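Local structure of ribokinase (Cryptococcus neoformans var. grubii serotype A, 6CW5) at residues M175-P178 against A179-R182; I193-E196 against G197-G200. The protein probably catalyses the magnesium-dependent transfer of a phosphoryl group from ATP to O-5 of D-ribose, giving D-ribose 5-phosphate and ADP. All blocks are in the same frame, centred on the assembly; numbering follows the deposited sequence.

In the fold
Interactions 1 and 2 each close a helix N-terminus with a capping box, in two consecutive connections between parallel strands of the large mixed sheet. Interaction 1 starts the short helix 178-183, between strands 167-170 and 191-195; interaction 2 starts helix 196-205, directly after strand 191-195. The first uses Thr177 and Gln180, a hydroxyl and a neutral amide, near the periphery and hydrogen-bonded to the second subunit. The second lies deeper, with half its residues buried, and pairs Asn195 with the acidic Glu198 beside the nucleotide site. They meet where Met175 CE packs 3.6 Å from Glu198 CB, so the first loop lies against the second cap.

Interaction 1. Residues M175-P178 against A179-R182; sequences MLTP and AQLR
Thr177 O receives the N-H of Leu181 at 2.9 Å, and Pro178 O receives that of Arg182, so the extended chain of 175-177 passes directly into the first turn of helix 178-183. Thr177 is the N-cap, and with Gln180 it forms a capping box, the reciprocal pairing that supplies acceptors to amides near a helix start. One half is the bond from Gln180 N to Thr177 OG1, 3.2 Å long. In the other, Thr177 N donates to Gln180 OE1 over 3.0 Å; the donor stands 43° out of the amide's carbonyl plane, so the bond misses a lone-pair direction. With chi1 at 73°, the threonine oxygen sits between its own N and carbonyl carbon, turned to the helix, while CG2 comes within 3.6 Å of Gln180 OE1. Next to this polar pair Leu181 folds back over the loop: its CD2 rests on Leu176 CB at 3.7 Å, and its CD1 meets Met175 SD at 3.8 Å, the methionine and Leu181 side chains crossing at about a right angle. Arg182, bent at chi3, lays one guanidinium face over Pro178 O, and NH1 is hydrogen-bonded to Ala205 O. The box also has an intersubunit side, since Thr177 OG1 is hydrogen-bonded to Thr132 OG1 and Gln180 NE2 to Thr130 O, both of the second subunit. Within its own chain the turn is wedged between two longer helices: Leu176 and Gln180 touch Leu149 of helix 149-161, while Met175, Pro178 and Leu181 lean on helix 196-205.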
loop_
_atom_site.group_PDB
_atom_site.type_symbol
_atom_site.label_atom_id
_atom_site.label_comp_id
_atom_site.label_asym_id
_atom_site.label_seq_id
_atom_site.Cartn_x
_atom_site.Cartn_y
_atom_site.Cartn_z
ATOM N N MET A 175 15.453 5.683 -5.564
ATOM C CA MET A 175 14.656 6.046 -6.729
ATOM C C MET A 175 13.644 4.952 -7.080
ATOM O O MET A 175 13.918 3.747 -6.946
ATOM C CB MET A 175 15.592 6.333 -7.923
ATOM C CG MET A 175 14.886 6.824 -9.205
ATOM S SD MET A 175 13.727 8.145 -8.981
ATOM C CE MET A 175 14.794 9.427 -8.269
ATOM N N LEU A 176 12.458 5.391 -7.503
ATOM C CA LEU A 176 11.379 4.538 -7.983
ATOM C C LEU A 176 11.726 4.026 -9.377
ATOM O O LEU A 176 12.559 4.614 -10.076
ATOM C CB LEU A 176 10.049 5.331 -8.027
ATOM C CG LEU A 176 9.391 5.623 -6.657
ATOM C CD1 LEU A 176 10.231 6.589 -5.825
ATOM C CD2 LEU A 176 7.990 6.230 -6.870
ATOM N N THR A 177 11.082 2.919 -9.793
ATOM C CA THR A 177 11.276 2.442 -11.156
ATOM C C THR A 177 10.646 3.437 -12.128
ATOM O O THR A 177 9.757 4.213 -11.752
ATOM C CB THR A 177 10.674 1.047 -11.374
ATOM O OG1 THR A 177 9.237 1.134 -11.421
ATOM C CG2 THR A 177 11.063 0.094 -10.252
ATOM N N PRO A 178 11.082 3.442 -13.393
ATOM C CA PRO A 178 10.494 4.418 -14.331
ATOM C C PRO A 178 8.994 4.256 -14.457
ATOM O O PRO A 178 8.262 5.251 -14.486
ATOM C CB PRO A 178 11.246 4.131 -15.645
ATOM C CG PRO A 178 12.619 3.679 -15.150
ATOM C CD PRO A 178 12.308 2.828 -13.919
ATOM N N ALA A 179 8.493 3.019 -14.475
ATOM C CA ALA A 179 7.043 2.855 -14.569
ATOM C C ALA A 179 6.343 3.404 -13.324
ATOM O O ALA A 179 5.285 4.042 -13.415
ATOM C CB ALA A 179 6.701 1.376 -14.790
ATOM N N GLN A 180 6.919 3.171 -12.150
ATOM C CA GLN A 180 6.330 3.736 -10.941
ATOM C C GLN A 180 6.298 5.258 -10.997
ATOM O O GLN A 180 5.318 5.875 -10.579
ATOM C CB GLN A 180 7.118 3.274 -9.721
ATOM C CG GLN A 180 6.879 1.809 -9.404
ATOM C CD GLN A 180 7.865 1.261 -8.393
ATOM O OE1 GLN A 180 8.870 1.910 -8.039
ATOM N NE2 GLN A 180 7.572 0.063 -7.897
ATOM N N LEU A 181 7.377 5.886 -11.476
ATOM C CA LEU A 181 7.376 7.341 -11.608
ATOM C C LEU A 181 6.278 7.799 -12.562
ATOM O O LEU A 181 5.550 8.762 -12.276
ATOM C CB LEU A 181 8.753 7.835 -12.097
ATOM C CG LEU A 181 9.902 7.579 -11.111
ATOM C CD1 LEU A 181 11.225 7.842 -11.867
ATOM C CD2 LEU A 181 9.760 8.523 -9.907
ATOM N N ARG A 182 6.118 7.106 -13.689
ATOM C CA ARG A 182 5.106 7.526 -14.655
ATOM C C ARG A 182 3.687 7.357 -14.144
ATOM O O ARG A 182 2.778 8.050 -14.632
ATOM C CB ARG A 182 5.253 6.749 -15.967
ATOM C CG ARG A 182 6.510 7.095 -16.723
ATOM C CD ARG A 182 6.553 6.373 -18.081
ATOM N NE ARG A 182 6.818 4.938 -17.977
ATOM C CZ ARG A 182 8.030 4.401 -18.095
ATOM N NH1 ARG A 182 9.101 5.176 -18.283
ATOM N NH2 ARG A 182 8.177 3.090 -18.011
#

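Interaction 2. Residues I193-E196 against G197-G200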
loop_
_atom_site.group_PDB
_atom_site.type_symbol
_atom_site.label_atom_id
_atom_site.label_comp_id
_atom_site.label_asym_id
_atom_site.label_seq_id
_atom_site.Cartn_x
_atom_site.Cartn_y
_atom_site.Cartn_z
ATOM N N ILE A 193 11.234 17.149 -3.624
ATOM C CA ILE A 193 12.613 17.481 -3.277
ATOM C C ILE A 193 13.519 16.430 -3.901
ATOM O O ILE A 193 13.420 15.240 -3.567
ATOM C CB ILE A 193 12.842 17.542 -1.760
ATOM C CG1 ILE A 193 11.887 18.521 -1.100
ATOM C CG2 ILE A 193 14.287 18.003 -1.481
ATOM C CD1 ILE A 193 12.186 18.687 0.405
ATOM N N VAL A 194 14.416 16.871 -4.781
ATOM C CA VAL A 194 15.374 16.000 -5.465
ATOM C C VAL A 194 16.739 16.668 -5.481
ATOM O O VAL A 194 16.854 17.880 -5.314
ATOM C CB VAL A 194 14.948 15.711 -6.926
ATOM C CG1 VAL A 194 13.750 14.752 -6.940
ATOM C CG2 VAL A 194 14.609 17.036 -7.692
ATOM N N ASN A 195 17.797 15.861 -5.720
ATOM C CA ASN A 195 19.077 16.398 -6.164
ATOM C C ASN A 195 19.134 16.302 -7.686
ATOM O O ASN A 195 18.212 15.792 -8.320
ATOM C CB ASN A 195 20.250 15.665 -5.480
ATOM C CG ASN A 195 20.256 14.158 -5.758
ATOM O OD1 ASN A 195 19.968 13.729 -6.869
ATOM N ND2 ASN A 195 20.575 13.352 -4.740
ATOM N N GLU A 196 20.218 16.812 -8.303
ATOM C CA GLU A 196 20.194 16.896 -9.763
ATOM C C GLU A 196 20.134 15.518 -10.420
ATOM O O GLU A 196 19.551 15.374 -11.499
ATOM C CB GLU A 196 21.399 17.678 -10.293
ATOM C CG GLU A 196 22.725 16.964 -10.123
ATOM C CD GLU A 196 23.357 17.132 -8.748
ATOM O OE1 GLU A 196 22.673 17.561 -7.792
ATOM O OE2 GLU A 196 24.570 16.833 -8.633
ATOM N N GLY A 197 20.712 14.492 -9.798
ATOM C CA GLY A 197 20.629 13.165 -10.396
ATOM C C GLY A 197 19.219 12.594 -10.351
ATOM O O GLY A 197 18.779 11.921 -11.291
ATOM N N GLU A 198 18.491 12.858 -9.262
ATOM C CA GLU A 198 17.103 12.401 -9.173
ATOM C C GLU A 198 16.204 13.175 -10.133
ATOM O O GLU A 198 15.238 12.621 -10.682
ATOM C CB GLU A 198 16.609 12.536 -7.730
ATOM C CG GLU A 198 17.373 11.556 -6.793
ATOM C CD GLU A 198 17.283 11.920 -5.320
ATOM O OE1 GLU A 198 16.923 13.071 -4.994
ATOM O OE2 GLU A 198 17.602 11.046 -4.472
ATOM N N LEU A 199 16.481 14.464 -10.318
ATOM C CA LEU A 199 15.781 15.225 -11.358
ATOM C C LEU A 199 15.968 14.564 -12.721
ATOM O O LEU A 199 15.011 14.397 -13.482
ATOM C CB LEU A 199 16.294 16.668 -11.396
ATOM C CG LEU A 199 15.659 17.581 -12.463
ATOM C CD1 LEU A 199 14.160 17.660 -12.241
ATOM C CD2 LEU A 199 16.291 19.012 -12.484
ATOM N N GLY A 200 17.201 14.176 -13.049
ATOM C CA GLY A 200 17.423 13.483 -14.316
ATOM C C GLY A 200 16.698 12.148 -14.399
ATOM O O GLY A 200 16.221 11.751 -15.469
HETATM O O HOH W 1 20.548 10.297 -5.055
#
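The side-chain amide of Asn195 and the carboxylate of Glu198 lie stacked, one face of each against the other with planes 20° apart, and Asn195 ND2 is 3.6 Å from Glu198 CD. The pair forms a capping box at the start of helix 196-205, and the sequence Asn-Glu-Gly-Glu matches the N-x-x-E signature of PfkB kinases, a motif linked in relatives to magnesium and phosphate handling. Asn195 OD1 accepts from Glu198 N at 2.9 Å, nearly in line with its C=O bond. In return Glu198 OE1 takes the N-H of Asn195 at 3.0 Å, on the anti side of the carboxylate and 35° out of its plane. A chi1 of 59° brings the asparagine amide round over the helix start, and the glutamate, extended beyond CG, runs back to the strand. Beside them Val194 CB packs on Glu198 CB at 3.7 Å. The backbone bonds Leu199 N to Asn195 O and Gly200 N to Glu196 O then start the helix, the first leg of the crossover joining parallel strands 191-195 and 242-246. Asn195 is seen to bind ADP in this protein, though no nucleotide is bound to this chain, and it touches Thr246, a second ADP-binding residue. The outer ends of the stack are tied by a water that accepts from Asn195 ND2 and donates to Glu198 OE2, each bond 3.1 Å long.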